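Local coordinates for protein TASOR (Homo sapiens, PDB 6TL1) that helps the HUSH complex maintain epigenetic silencing at H3K9me3-rich loci through recruitment of SETDB1 and MORC2, the chain here being its pseudo-PARP domain, at residues A[53-58]-A[66-71]; A[23-28]-A[34-39]; A[97-102]-A[143-148]. All coordinates share one frame; numbering follows the deposited sequence.

Contact 1: residues A[53-58]-A[66-71]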
loop_
_atom_site.group_PDB
_atom_site.type_symbol
_atom_site.label_atom_id
_atom_site.label_comp_id
_atom_site.label_asym_id
_atom_site.label_seq_id
_atom_site.Cartn_x
_atom_site.Cartn_y
_atom_site.Cartn_z
ATOM N N GLU A 53 -18.052 3.972 2.374
ATOM C CA GLU A 53 -18.537 5.074 3.199
ATOM C C GLU A 53 -17.540 6.230 3.206
ATOM O O GLU A 53 -17.923 7.394 3.042
ATOM C CB GLU A 53 -18.791 4.565 4.619
ATOM C CG GLU A 53 -19.135 5.623 5.647
ATOM C CD GLU A 53 -20.388 6.405 5.309
ATOM O OE1 GLU A 53 -20.394 7.634 5.536
ATOM O OE2 GLU A 53 -21.359 5.798 4.808
ATOM N N LYS A 54 -16.252 5.922 3.367
ATOM C CA LYS A 54 -15.233 6.968 3.395
ATOM C C LYS A 54 -15.186 7.721 2.078
ATOM O O LYS A 54 -15.087 8.952 2.060
ATOM C CB LYS A 54 -13.860 6.361 3.697
ATOM C CG LYS A 54 -12.690 7.341 3.577
ATOM C CD LYS A 54 -12.753 8.381 4.693
ATOM C CE LYS A 54 -11.531 9.307 4.640
ATOM N NZ LYS A 54 -11.548 10.356 5.709
ATOM N N ARG A 55 -15.309 7.006 0.960
ATOM C CA ARG A 55 -15.303 7.687 -0.327
ATOM C C ARG A 55 -16.454 8.670 -0.453
ATOM O O ARG A 55 -16.286 9.751 -1.023
ATOM C CB ARG A 55 -15.351 6.695 -1.490
ATOM C CG ARG A 55 -15.121 7.438 -2.788
ATOM C CD ARG A 55 -15.791 6.819 -3.963
ATOM N NE ARG A 55 -15.157 5.565 -4.335
ATOM C CZ ARG A 55 -15.756 4.381 -4.273
ATOM N NH1 ARG A 55 -17.015 4.286 -3.859
ATOM N NH2 ARG A 55 -15.097 3.288 -4.638
ATOM N N ARG A 56 -17.644 8.314 0.041
ATOM C CA ARG A 56 -18.740 9.263 -0.082
ATOM C C ARG A 56 -18.570 10.435 0.880
ATOM O O ARG A 56 -19.035 11.544 0.591
ATOM C CB ARG A 56 -20.090 8.578 0.139
ATOM C CG ARG A 56 -20.448 7.529 -0.919
ATOM C CD ARG A 56 -21.851 7.014 -0.699
ATOM N NE ARG A 56 -22.813 7.913 -1.309
ATOM C CZ ARG A 56 -24.123 7.744 -1.249
ATOM N NH1 ARG A 56 -24.928 8.611 -1.844
ATOM N NH2 ARG A 56 -24.628 6.707 -0.591
ATOM N N GLU A 57 -17.925 10.223 2.027
ATOM C CA GLU A 57 -17.651 11.365 2.900
ATOM C C GLU A 57 -16.617 12.290 2.276
ATOM O O GLU A 57 -16.707 13.512 2.420
ATOM C CB GLU A 57 -17.183 10.918 4.287
ATOM C CG GLU A 57 -17.951 9.785 4.907
ATOM C CD GLU A 57 -17.536 9.525 6.343
ATOM O OE1 GLU A 57 -16.462 10.019 6.752
ATOM O OE2 GLU A 57 -18.284 8.826 7.063
ATOM N N LEU A 58 -15.633 11.731 1.571
ATOM C CA LEU A 58 -14.646 12.590 0.921
ATOM C C LEU A 58 -15.311 13.462 -0.133
ATOM O O LEU A 58 -15.025 14.664 -0.225
ATOM C CB LEU A 58 -13.517 11.756 0.312
ATOM C CG LEU A 58 -12.530 11.133 1.299
ATOM C CD1 LEU A 58 -11.577 10.178 0.594
ATOM C CD2 LEU A 58 -11.747 12.216 2.051
ATOM N N LYS A 66 -11.072 13.546 -9.309
ATOM C CA LYS A 66 -9.675 13.126 -9.389
ATOM C C LYS A 66 -9.223 12.528 -8.065
ATOM O O LYS A 66 -8.594 11.461 -8.020
ATOM C CB LYS A 66 -8.785 14.324 -9.758
ATOM C CG LYS A 66 -8.896 14.904 -11.189
ATOM C CD LYS A 66 -10.325 15.223 -11.653
ATOM C CE LYS A 66 -10.910 16.442 -10.954
ATOM N NZ LYS A 66 -12.397 16.500 -11.070
ATOM N N GLU A 67 -9.554 13.206 -6.965
ATOM C CA GLU A 67 -9.144 12.793 -5.631
ATOM C C GLU A 67 -9.961 11.622 -5.105
ATOM O O GLU A 67 -9.576 11.017 -4.102
ATOM C CB GLU A 67 -9.220 13.998 -4.688
ATOM C CG GLU A 67 -8.236 15.099 -5.105
ATOM C CD GLU A 67 -8.445 16.418 -4.386
ATOM O OE1 GLU A 67 -9.593 16.715 -3.987
ATOM O OE2 GLU A 67 -7.459 17.175 -4.252
ATOM N N LEU A 68 -11.060 11.269 -5.763
ATOM C CA LEU A 68 -11.856 10.132 -5.330
ATOM C C LEU A 68 -11.437 8.838 -6.016
ATOM O O LEU A 68 -11.985 7.776 -5.699
ATOM C CB LEU A 68 -13.329 10.420 -5.620
ATOM C CG LEU A 68 -13.912 11.573 -4.804
ATOM C CD1 LEU A 68 -15.310 11.877 -5.281
ATOM C CD2 LEU A 68 -13.895 11.238 -3.322
ATOM N N SER A 69 -10.480 8.914 -6.941
ATOM C CA SER A 69 -10.065 7.763 -7.729
ATOM C C SER A 69 -9.462 6.666 -6.855
ATOM O O SER A 69 -8.770 6.937 -5.868
ATOM C CB SER A 69 -9.056 8.210 -8.792
ATOM O OG SER A 69 -8.813 7.188 -9.737
ATOM N N GLU A 70 -9.732 5.416 -7.232
ATOM C CA GLU A 70 -9.115 4.226 -6.649
ATOM C C GLU A 70 -7.789 3.902 -7.327
ATOM O O GLU A 70 -7.675 3.974 -8.549
ATOM C CB GLU A 70 -10.054 3.024 -6.759
ATOM C CG GLU A 70 -11.312 3.150 -5.925
ATOM C CD GLU A 70 -12.231 1.951 -6.071
ATOM O OE1 GLU A 70 -11.817 0.954 -6.703
ATOM O OE2 GLU A 70 -13.373 2.015 -5.564
ATOM N N SER A 71 -6.784 3.554 -6.532
ATOM C CA SER A 71 -5.526 3.027 -7.063
ATOM C C SER A 71 -5.072 1.888 -6.154
ATOM O O SER A 71 -5.806 1.453 -5.260
ATOM C CB SER A 71 -4.476 4.138 -7.233
ATOM O OG SER A 71 -4.284 4.841 -6.033
#
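Arg55, near the end of helix 45-60, reaches Glu70 in the loop that leads to strand 71-77, and Leu68 packs against the helix beside this charged pair. NH2 of Arg55 forms a salt bridge with OE2 of Glu70. The modelled distance of 2.3 Å between Arg55 NH2 and Glu70 OE2 is too short to be trusted literally, so the exact geometry of the bond is doubtful although the pairing is plain. The carboxylate lies at the edge of the guanidinium, near its plane, and the two planes are 16° apart. The arginine has CG anti to its own N (chi1 -171°) and bends at chi3, which brings NH2 to the acid. CD2 of Leu68 rests 3.6 Å from the backbone O of Arg55 and 3.7 Å from CB of Leu58, whose N bonds to Lys54 O one turn earlier. Other charges on this helix find partners beyond the loop: Lys54 NZ pairs with Glu186 and Glu57 OE1 with Arg197. Within the loop, Glu67 OE1 accepts from Leu64 N. Long, flexible arginine and glutamate suit the outer level, where their ends can meet near solvent; Leu58 is buried, and Leu68, partly exposed, lays its CD2 methyl against it. The contact thus combines an apolar touch with one charged pair at a more exposed level, a pair probably strengthened by its opposite charges.

Contact 2: residues A[23-28]-A[34-39]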
loop_
_atom_site.group_PDB
_atom_site.type_symbol
_atom_site.label_atom_id
_atom_site.label_comp_id
_atom_site.label_asym_id
_atom_site.label_seq_id
_atom_site.Cartn_x
_atom_site.Cartn_y
_atom_site.Cartn_z
ATOM N N SER A 23 2.059 -3.755 -13.817
ATOM C CA SER A 23 1.983 -2.356 -14.205
ATOM C C SER A 23 2.482 -1.407 -13.114
ATOM O O SER A 23 2.478 -0.192 -13.324
ATOM C CB SER A 23 0.549 -2.019 -14.604
ATOM O OG SER A 23 -0.289 -2.072 -13.473
ATOM N N SER A 24 2.891 -1.924 -11.952
ATOM C CA SER A 24 3.211 -1.091 -10.795
ATOM C C SER A 24 4.668 -1.230 -10.357
ATOM O O SER A 24 5.005 -0.917 -9.210
ATOM C CB SER A 24 2.281 -1.438 -9.633
ATOM O OG SER A 24 0.922 -1.415 -10.053
ATOM N N TYR A 25 5.536 -1.684 -11.244
ATOM C CA TYR A 25 6.948 -1.813 -10.927
ATOM C C TYR A 25 7.651 -0.470 -11.029
ATOM O O TYR A 25 7.304 0.386 -11.851
ATOM C CB TYR A 25 7.635 -2.800 -11.878
ATOM C CG TYR A 25 7.251 -4.253 -11.690
ATOM C CD1 TYR A 25 6.932 -4.750 -10.435
ATOM C CD2 TYR A 25 7.211 -5.131 -12.780
ATOM C CE1 TYR A 25 6.585 -6.079 -10.263
ATOM C CE2 TYR A 25 6.866 -6.460 -12.617
ATOM C CZ TYR A 25 6.546 -6.922 -11.356
ATOM O OH TYR A 25 6.201 -8.236 -11.184
ATOM N N LEU A 26 8.658 -0.288 -10.179
ATOM C CA LEU A 26 9.557 0.834 -10.402
ATOM C C LEU A 26 10.460 0.545 -11.590
ATOM O O LEU A 26 10.757 1.436 -12.395
ATOM C CB LEU A 26 10.392 1.108 -9.156
ATOM C CG LEU A 26 11.483 2.147 -9.406
ATOM C CD1 LEU A 26 10.858 3.517 -9.645
ATOM C CD2 LEU A 26 12.480 2.189 -8.250
ATOM N N GLU A 27 10.887 -0.703 -11.733
ATOM C CA GLU A 27 11.612 -1.138 -12.924
ATOM C C GLU A 27 10.742 -2.167 -13.635
ATOM O O GLU A 27 10.694 -3.337 -13.212
ATOM C CB GLU A 27 12.961 -1.735 -12.539
ATOM C CG GLU A 27 13.897 -0.741 -11.873
ATOM C CD GLU A 27 15.266 -1.335 -11.578
ATOM O OE1 GLU A 27 15.570 -2.424 -12.119
ATOM O OE2 GLU A 27 16.026 -0.721 -10.802
ATOM N N PRO A 28 10.086 -1.809 -14.743
ATOM C CA PRO A 28 9.164 -2.766 -15.389
ATOM C C PRO A 28 9.804 -4.095 -15.779
ATOM O O PRO A 28 9.072 -5.083 -15.913
ATOM C CB PRO A 28 8.656 -1.987 -16.608
ATOM C CG PRO A 28 8.712 -0.557 -16.149
ATOM C CD PRO A 28 9.996 -0.472 -15.357
ATOM N N PHE A 34 9.932 -11.909 -10.824
ATOM C CA PHE A 34 8.840 -12.379 -9.980
ATOM C C PHE A 34 8.019 -13.427 -10.712
ATOM O O PHE A 34 7.582 -13.200 -11.843
ATOM C CB PHE A 34 7.960 -11.215 -9.545
ATOM C CG PHE A 34 8.629 -10.321 -8.538
ATOM C CD1 PHE A 34 8.588 -10.637 -7.191
ATOM C CD2 PHE A 34 9.313 -9.180 -8.939
ATOM C CE1 PHE A 34 9.216 -9.827 -6.250
ATOM C CE2 PHE A 34 9.936 -8.363 -8.008
ATOM C CZ PHE A 34 9.892 -8.692 -6.668
ATOM N N ASN A 35 7.818 -14.570 -10.068
ATOM C CA ASN A 35 6.852 -15.549 -10.535
ATOM C C ASN A 35 5.733 -15.580 -9.504
ATOM O O ASN A 35 5.943 -15.970 -8.348
ATOM C CB ASN A 35 7.511 -16.911 -10.744
ATOM C CG ASN A 35 6.517 -17.996 -11.128
ATOM O OD1 ASN A 35 5.398 -17.716 -11.554
ATOM N ND2 ASN A 35 6.958 -19.238 -11.058
ATOM N N TYR A 36 4.556 -15.123 -9.911
ATOM C CA TYR A 36 3.395 -15.104 -9.036
ATOM C C TYR A 36 2.675 -16.427 -9.229
ATOM O O TYR A 36 2.060 -16.659 -10.273
ATOM C CB TYR A 36 2.505 -13.912 -9.356
ATOM C CG TYR A 36 3.229 -12.612 -9.168
ATOM C CD1 TYR A 36 3.574 -12.159 -7.901
ATOM C CD2 TYR A 36 3.600 -11.848 -10.270
ATOM C CE1 TYR A 36 4.254 -10.962 -7.738
ATOM C CE2 TYR A 36 4.273 -10.661 -10.117
ATOM C CZ TYR A 36 4.602 -10.223 -8.849
ATOM O OH TYR A 36 5.271 -9.036 -8.701
ATOM N N ARG A 37 2.761 -17.299 -8.233
ATOM C CA ARG A 37 2.331 -18.671 -8.410
ATOM C C ARG A 37 0.969 -18.953 -7.811
ATOM O O ARG A 37 0.364 -19.969 -8.162
ATOM C CB ARG A 37 3.357 -19.627 -7.804
ATOM C CG ARG A 37 4.792 -19.334 -8.261
ATOM C CD ARG A 37 5.617 -20.596 -8.243
ATOM N NE ARG A 37 7.041 -20.335 -8.409
ATOM C CZ ARG A 37 7.947 -21.297 -8.525
ATOM N NH1 ARG A 37 7.557 -22.562 -8.477
ATOM N NH2 ARG A 37 9.232 -20.999 -8.665
ATOM N N ARG A 38 0.479 -18.094 -6.923
ATOM C CA ARG A 38 -0.898 -18.220 -6.475
ATOM C C ARG A 38 -1.414 -16.838 -6.119
ATOM O O ARG A 38 -0.641 -15.915 -5.848
ATOM C CB ARG A 38 -1.055 -19.196 -5.306
ATOM C CG ARG A 38 -0.269 -18.887 -4.068
ATOM C CD ARG A 38 -0.539 -19.961 -3.026
ATOM N NE ARG A 38 0.004 -19.611 -1.719
ATOM C CZ ARG A 38 -0.344 -20.210 -0.585
ATOM N NH1 ARG A 38 -1.242 -21.185 -0.597
ATOM N NH2 ARG A 38 0.204 -19.829 0.561
ATOM N N ALA A 39 -2.737 -16.702 -6.153
ATOM C CA ALA A 39 -3.371 -15.403 -5.995
ATOM C C ALA A 39 -4.799 -15.603 -5.508
ATOM O O ALA A 39 -5.484 -16.540 -5.939
ATOM C CB ALA A 39 -3.354 -14.614 -7.309
#
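The antiparallel five-stranded sheet of the pseudo-PARP domain sends Tyr36 and Phe34, two residues apart on strand 34-42, toward Tyr25 in the loop after helix 12-22. Because residues i and i+2 of a strand share a face, both aromatic side chains project to the side where the tyrosine of the loop arrives. The two tyrosines approach from opposite directions, and their hydroxyls are hydrogen-bonded at 2.8 Å between Tyr25 OH and Tyr36 OH. Each hydroxyl lies in the plane of the other ring, at its edge. All three residues are buried, and tyrosine suits such a place: the ring of Tyr36 packs on Val18 and Leu21 of helix 12-22 and on Val205 and Phe207 of the adjoining strand, while its hydroxyl finds a polar partner in the other phenol. Phe34 also meets Phe207, edge-to-face, so the loop tyrosine docks where helix and sheet join. Phenylalanine offers only carbon here, bringing CB and CD2 close to the phenol end of Tyr25, whose CZ stands 4.3 Å from Phe34 CD2. With CG beside the backbone N (chi1 -70°), Tyr25 directs its ring toward strand 34-42, and its OH ends 3.3 Å from Tyr36 CE2.

Contact 3: residues A[97-102]-A[143-148]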
loop_
_atom_site.group_PDB
_atom_site.type_symbol
_atom_site.label_atom_id
_atom_site.label_comp_id
_atom_site.label_asym_id
_atom_site.label_seq_id
_atom_site.Cartn_x
_atom_site.Cartn_y
_atom_site.Cartn_z
ATOM N N ILE A 97 8.918 2.300 9.518
ATOM C CA ILE A 97 9.309 3.486 8.771
ATOM C C ILE A 97 8.877 4.737 9.522
ATOM O O ILE A 97 7.795 4.778 10.132
ATOM C CB ILE A 97 8.687 3.421 7.367
ATOM C CG1 ILE A 97 9.079 2.107 6.683
ATOM C CG2 ILE A 97 9.103 4.610 6.521
ATOM C CD1 ILE A 97 8.330 1.875 5.387
ATOM N N THR A 98 9.723 5.774 9.487
ATOM C CA THR A 98 9.451 7.034 10.172
ATOM C C THR A 98 9.502 8.246 9.252
ATOM O O THR A 98 9.176 9.355 9.689
ATOM C CB THR A 98 10.454 7.238 11.316
ATOM O OG1 THR A 98 11.778 7.232 10.781
ATOM C CG2 THR A 98 10.347 6.114 12.337
ATOM N N ILE A 99 9.856 8.056 7.982
ATOM C CA ILE A 99 10.244 9.159 7.110
ATOM C C ILE A 99 9.102 10.137 6.842
ATOM O O ILE A 99 9.342 11.337 6.668
ATOM C CB ILE A 99 10.825 8.560 5.810
ATOM C CG1 ILE A 99 11.586 9.599 5.007
ATOM C CG2 ILE A 99 9.752 7.915 4.955
ATOM C CD1 ILE A 99 12.189 8.982 3.770
ATOM N N LEU A 100 7.854 9.661 6.791
ATOM C CA LEU A 100 6.705 10.511 6.489
ATOM C C LEU A 100 5.856 10.808 7.720
ATOM O O LEU A 100 4.784 11.418 7.600
ATOM C CB LEU A 100 5.828 9.863 5.415
ATOM C CG LEU A 100 6.444 9.589 4.042
ATOM C CD1 LEU A 100 5.398 9.000 3.109
ATOM C CD2 LEU A 100 7.097 10.850 3.434
ATOM N N GLY A 101 6.296 10.385 8.896
ATOM C CA GLY A 101 5.527 10.587 10.108
ATOM C C GLY A 101 5.577 9.332 10.941
ATOM O O GLY A 101 5.972 8.274 10.435
ATOM N N SER A 102 5.157 9.425 12.199
ATOM C CA SER A 102 5.293 8.302 13.115
ATOM C C SER A 102 4.447 7.126 12.639
ATOM O O SER A 102 3.280 7.320 12.257
ATOM C CB SER A 102 4.880 8.694 14.536
ATOM O OG SER A 102 4.910 7.570 15.415
ATOM N N TYR A 143 8.873 17.093 2.407
ATOM C CA TYR A 143 10.286 16.829 2.221
ATOM C C TYR A 143 10.792 15.861 3.283
ATOM O O TYR A 143 10.308 15.845 4.420
ATOM C CB TYR A 143 11.070 18.134 2.277
ATOM C CG TYR A 143 10.871 18.997 1.057
ATOM C CD1 TYR A 143 9.835 19.923 0.992
ATOM C CD2 TYR A 143 11.713 18.880 -0.034
ATOM C CE1 TYR A 143 9.656 20.713 -0.128
ATOM C CE2 TYR A 143 11.547 19.671 -1.155
ATOM C CZ TYR A 143 10.523 20.582 -1.198
ATOM O OH TYR A 143 10.374 21.365 -2.320
ATOM N N ASP A 144 11.775 15.046 2.905
ATOM C CA ASP A 144 12.315 14.079 3.847
ATOM C C ASP A 144 13.050 14.804 4.980
ATOM O O ASP A 144 13.596 15.887 4.778
ATOM C CB ASP A 144 13.238 13.092 3.135
ATOM C CG ASP A 144 14.315 13.778 2.308
ATOM O OD1 ASP A 144 13.991 14.689 1.505
ATOM O OD2 ASP A 144 15.493 13.401 2.474
ATOM N N PRO A 145 13.048 14.236 6.193
ATOM C CA PRO A 145 13.522 14.996 7.360
ATOM C C PRO A 145 15.020 15.252 7.338
ATOM O O PRO A 145 15.824 14.363 7.045
ATOM C CB PRO A 145 13.132 14.104 8.545
ATOM C CG PRO A 145 13.048 12.729 7.972
ATOM C CD PRO A 145 12.521 12.914 6.576
ATOM N N MET A 146 15.386 16.492 7.685
ATOM C CA MET A 146 16.768 16.976 7.714
ATOM C C MET A 146 16.967 17.733 9.026
ATOM O O MET A 146 17.027 18.960 9.026
ATOM C CB MET A 146 17.055 17.881 6.524
ATOM C CG MET A 146 17.781 17.267 5.371
ATOM S SD MET A 146 18.553 18.595 4.423
ATOM C CE MET A 146 20.032 18.895 5.380
ATOM N N GLY A 147 17.076 17.010 10.136
ATOM C CA GLY A 147 17.292 17.662 11.410
ATOM C C GLY A 147 16.089 18.379 11.975
ATOM O O GLY A 147 16.240 19.189 12.895
ATOM N N VAL A 148 14.897 18.110 11.458
ATOM C CA VAL A 148 13.669 18.694 11.977
ATOM C C VAL A 148 12.720 17.562 12.352
ATOM O O VAL A 148 12.697 16.504 11.711
ATOM C CB VAL A 148 13.026 19.651 10.948
ATOM C CG1 VAL A 148 12.603 18.877 9.681
ATOM C CG2 VAL A 148 11.851 20.400 11.560
#
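Flat groups play little part where Ile99 meets Pro145: neither an aromatic ring nor a carboxylate faces the opposite segment, and the ring involved is the puckered one of Pro145, which presents its CD corner. The fold element on the other side is a type I beta turn from Thr98 to Gly101, closed by the bond from Gly101 N to Thr98 O at 3.2 Å, with Ile99 at its second position. Pro145 CD, the ring carbon bonded to N, sits 3.8 Å from Ile99 CG1, the two side chains crossing at about a right angle. The isoleucine has CG1 anti to its backbone N (chi1 -165°) and runs on extended to CD1, which comes 4.3 Å from Asp144 CB. Aliphatic Ile99 and the ring of Pro145 suit an apolar touch near the surface, to which Asp144 adds only its CB; Leu179 of helix 176-179 touches both Ile99 and Asp144. Glycine is at home at Gly101 because its phi of 138° leaves no room for a side chain beside the preceding carbonyl O. Anchoring the same turn from within the domain, Leu100 N bonds to Tyr108 OH and Leu100 O to His160 ND1. The closest approach between the two loops is from Ile99 O to Pro145 CD, 3.5 Å.

Burial separates the three contacts. Contact 2 is wholly buried, contact 1 partly so, and contact 3 lies at the surface. Their centres are 26 to 29 Å apart and none touches another. Contacts 1 and 2 are neighbours in the chain, since strand 34-42 of contact 2 is followed by helix 45-60 of contact 1. Contact 2 includes a strand of the five-stranded sheet, while contact 1 lies where a helix and a loop adjoin its edge strand 71-77. Contact 3 instead joins two loops next to the four-stranded mixed sheet. Chemistry follows position: neutral hydroxyls pair between aromatic rings inside, opposite charges meet beside leucines where helix and loop come out toward solvent, and carbon-to-carbon touches with a close carbonyl oxygen join the outer loops, without a polar bond between them.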